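Side-chain contact in thiamin pyrophosphokinase (Geobacillus thermodenitrificans, PDB 3K94), which probably transfers a pyrophosphate group from ATP to thiamine, making the cofactor thiamine diphosphate: residues 15-20 with 35-40. Numbering follows the deposited sequence.
Sequences PDLRFY and MTLLEA
L17 meets T36 and L37 where a loop following strand 4-6 leans on helix 33-40, the helix of a beta-alpha-beta crossover between parallel strands 28-30 and 46-48 in the catalytic domain. The contact illustrates how one branch of a loop leucine can meet a helix through methyl groups; loop residue L14 also touches T36. L17 CB starts on the side facing the helix but stays 5.2 Å from A40 CB, and L17 CG is 4.7 Å from T36 CG2. The next bond continues the chain outward: L17 CD1 lies anti to CA (chi2 -174°), bringing it within 3.7 Å of T36 CG2, the side chains crossing at about a right angle. L17 CD1 also reaches L37 CD2 more loosely, at 4.4 Å, while L17 CD2 lies farther from T36. On the helix, T36 presents its methyl because CG2 is anti to the backbone N. L17 and L37 also touch V6 of strand 4-6, so sheet, loop and helix share one apolar junction. Beside L17 the loop is braced by an Asx turn, R18 N donating to D16 OD1 at 52° out of the carboxylate plane, and by a salt bridge of 2.8 Å from R18 NH2 to D16 OD2.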
ATOM      1  N   PRO B  15      13.780   4.399   6.535  1.00 26.02           N
ATOM      2  CA  PRO B  15      14.742   5.497   6.391  1.00 24.04           C
ATOM      3  C   PRO B  15      15.896   5.295   7.372  1.00 24.63           C
ATOM      4  O   PRO B  15      15.827   4.407   8.236  1.00 23.39           O
ATOM      5  CB  PRO B  15      13.953   6.739   6.823  1.00 23.91           C
ATOM      6  CG  PRO B  15      12.605   6.277   7.272  1.00 25.42           C
ATOM      7  CD  PRO B  15      12.598   4.773   7.330  1.00 25.82           C
ATOM      8  N   ASP B  16      16.939   6.103   7.238  1.00 27.00           N
ATOM      9  CA  ASP B  16      17.987   6.176   8.251  1.00 30.74           C
ATOM     10  C   ASP B  16      17.395   6.869   9.486  1.00 26.67           C
ATOM     11  O   ASP B  16      17.080   8.060   9.457  1.00 26.36           O
ATOM     12  CB  ASP B  16      19.197   6.960   7.708  1.00 35.74           C
ATOM     13  CG  ASP B  16      20.305   7.156   8.750  1.00 36.57           C
ATOM     14  OD1 ASP B  16      20.174   6.680   9.898  1.00 35.43           O
ATOM     15  OD2 ASP B  16      21.319   7.794   8.408  1.00 42.32           O
ATOM     16  N   LEU B  17      17.239   6.116  10.566  1.00 24.40           N
ATOM     17  CA  LEU B  17      16.540   6.611  11.751  1.00 24.06           C
ATOM     18  C   LEU B  17      17.285   7.739  12.459  1.00 29.16           C
ATOM     19  O   LEU B  17      16.693   8.511  13.221  1.00 28.64           O
ATOM     20  CB  LEU B  17      16.279   5.461  12.728  1.00 23.45           C
ATOM     21  CG  LEU B  17      15.372   4.349  12.187  1.00 27.29           C
ATOM     22  CD1 LEU B  17      15.074   3.353  13.298  1.00 29.09           C
ATOM     23  CD2 LEU B  17      14.085   4.937  11.605  1.00 23.39           C
ATOM     24  N   ARG B  18      18.586   7.846  12.208  1.00 28.01           N
ATOM     25  CA  ARG B  18      19.353   8.919  12.813  1.00 30.41           C
ATOM     26  C   ARG B  18      18.763  10.264  12.431  1.00 30.32           C
ATOM     27  O   ARG B  18      18.867  11.233  13.177  1.00 29.31           O
ATOM     28  CB  ARG B  18      20.814   8.849  12.391  1.00 37.28           C
ATOM     29  CG  ARG B  18      21.544   7.628  12.913  1.00 43.32           C
ATOM     30  CD  ARG B  18      22.939   7.571  12.338  1.00 50.95           C
ATOM     31  NE  ARG B  18      22.980   8.207  11.026  1.00 58.65           N
ATOM     32  CZ  ARG B  18      23.974   8.067  10.154  1.00 64.63           C
ATOM     33  NH1 ARG B  18      25.018   7.303  10.452  1.00 66.63           N
ATOM     34  NH2 ARG B  18      23.919   8.691   8.983  1.00 64.08           N
ATOM     35  N   PHE B  19      18.130  10.331  11.270  1.00 27.65           N
ATOM     36  CA  PHE B  19      17.592  11.613  10.827  1.00 31.03           C
ATOM     37  C   PHE B  19      16.215  11.876  11.405  1.00 28.46           C
ATOM     38  O   PHE B  19      15.672  12.966  11.258  1.00 31.66           O
ATOM     39  CB  PHE B  19      17.617  11.727   9.301  1.00 38.75           C
ATOM     40  CG  PHE B  19      19.010  11.799   8.742  1.00 52.24           C
ATOM     41  CD1 PHE B  19      19.816  12.901   9.006  1.00 56.97           C
ATOM     42  CD2 PHE B  19      19.529  10.761   7.985  1.00 58.16           C
ATOM     43  CE1 PHE B  19      21.107  12.972   8.515  1.00 60.41           C
ATOM     44  CE2 PHE B  19      20.819  10.830   7.483  1.00 62.74           C
ATOM     45  CZ  PHE B  19      21.610  11.936   7.753  1.00 62.68           C
ATOM     46  N   TYR B  20      15.668  10.878  12.093  1.00 24.59           N
ATOM     47  CA  TYR B  20      14.391  11.038  12.778  1.00 26.81           C
ATOM     48  C   TYR B  20      14.562  11.058  14.289  1.00 27.11           C
ATOM     49  O   TYR B  20      13.588  10.968  15.030  1.00 30.95           O
ATOM     50  CB  TYR B  20      13.409   9.938  12.360  1.00 29.86           C
ATOM     51  CG  TYR B  20      12.912  10.128  10.947  1.00 30.05           C
ATOM     52  CD1 TYR B  20      11.777  10.886  10.684  1.00 30.58           C
ATOM     53  CD2 TYR B  20      13.608   9.590   9.869  1.00 26.07           C
ATOM     54  CE1 TYR B  20      11.330  11.075   9.374  1.00 29.08           C
ATOM     55  CE2 TYR B  20      13.178   9.790   8.565  1.00 24.35           C
ATOM     56  CZ  TYR B  20      12.036  10.518   8.329  1.00 26.77           C
ATOM     57  OH  TYR B  20      11.617  10.698   7.036  1.00 29.06           O
HETATM   58  N   MSE B  35      15.156  -4.664  17.323  1.00 22.59           N
HETATM   59  CA  MSE B  35      16.551  -4.896  16.942  1.00 24.45           C
HETATM   60  C   MSE B  35      17.125  -3.711  16.146  1.00 24.20           C
HETATM   61  O   MSE B  35      18.293  -3.349  16.309  1.00 25.92           O
HETATM   62  CB  MSE B  35      16.699  -6.189  16.121  1.00 23.99           C
HETATM   63  CG  MSE B  35      16.256  -7.444  16.810  1.00 27.74           C
HETATM   64 SE   MSE B  35      16.966  -7.513  18.648  1.00 49.90          SE
HETATM   65  CE  MSE B  35      18.896  -7.448  18.239  1.00 17.02           C
ATOM     66  N   THR B  36      16.303  -3.118  15.279  1.00 24.81           N
ATOM     67  CA  THR B  36      16.722  -1.931  14.522  1.00 25.86           C
ATOM     68  C   THR B  36      17.101  -0.794  15.473  1.00 26.71           C
ATOM     69  O   THR B  36      18.131  -0.133  15.288  1.00 27.28           O
ATOM     70  CB  THR B  36      15.621  -1.455  13.559  1.00 26.77           C
ATOM     71  OG1 THR B  36      15.299  -2.515  12.653  1.00 32.03           O
ATOM     72  CG2 THR B  36      16.079  -0.218  12.760  1.00 24.79           C
ATOM     73  N   LEU B  37      16.274  -0.580  16.494  1.00 22.19           N
ATOM     74  CA  LEU B  37      16.574   0.406  17.531  1.00 22.07           C
ATOM     75  C   LEU B  37      17.904   0.105  18.233  1.00 26.07           C
ATOM     76  O   LEU B  37      18.726   1.000  18.410  1.00 28.08           O
ATOM     77  CB  LEU B  37      15.444   0.482  18.559  1.00 19.61           C
ATOM     78  CG  LEU B  37      14.073   0.889  17.993  1.00 29.39           C
ATOM     79  CD1 LEU B  37      12.978   0.775  19.051  1.00 29.15           C
ATOM     80  CD2 LEU B  37      14.122   2.297  17.418  1.00 26.12           C
ATOM     81  N   LEU B  38      18.105  -1.148  18.635  1.00 26.14           N
ATOM     82  CA  LEU B  38      19.336  -1.532  19.336  1.00 30.14           C
ATOM     83  C   LEU B  38      20.535  -1.200  18.456  1.00 30.13           C
ATOM     84  O   LEU B  38      21.555  -0.712  18.934  1.00 31.06           O
ATOM     85  CB  LEU B  38      19.342  -3.031  19.650  1.00 28.73           C
ATOM     86  CG  LEU B  38      20.245  -3.618  20.748  1.00 34.98           C
ATOM     87  CD1 LEU B  38      20.743  -4.996  20.351  1.00 35.33           C
ATOM     88  CD2 LEU B  38      21.417  -2.723  21.106  1.00 39.22           C
ATOM     89  N   GLU B  39      20.399  -1.473  17.165  1.00 27.16           N
ATOM     90  CA  GLU B  39      21.490  -1.262  16.227  1.00 37.07           C
ATOM     91  C   GLU B  39      21.866   0.203  16.108  1.00 29.87           C
ATOM     92  O   GLU B  39      23.035   0.529  15.911  1.00 31.15           O
ATOM     93  CB  GLU B  39      21.137  -1.832  14.851  1.00 47.95           C
ATOM     94  CG  GLU B  39      21.069  -3.343  14.832  1.00 62.79           C
ATOM     95  CD  GLU B  39      22.383  -3.985  15.248  1.00 76.85           C
ATOM     96  OE1 GLU B  39      23.443  -3.334  15.095  1.00 78.66           O
ATOM     97  OE2 GLU B  39      22.356  -5.142  15.725  1.00 83.76           O
ATOM     98  N   ALA B  40      20.875   1.081  16.235  1.00 25.96           N
ATOM     99  CA  ALA B  40      21.106   2.526  16.176  1.00 27.70           C
ATOM    100  C   ALA B  40      21.599   3.055  17.526  1.00 31.01           C
ATOM    101  O   ALA B  40      21.968   4.217  17.659  1.00 27.80           O
ATOM    102  CB  ALA B  40      19.832   3.246  15.763  1.00 30.95           C
TER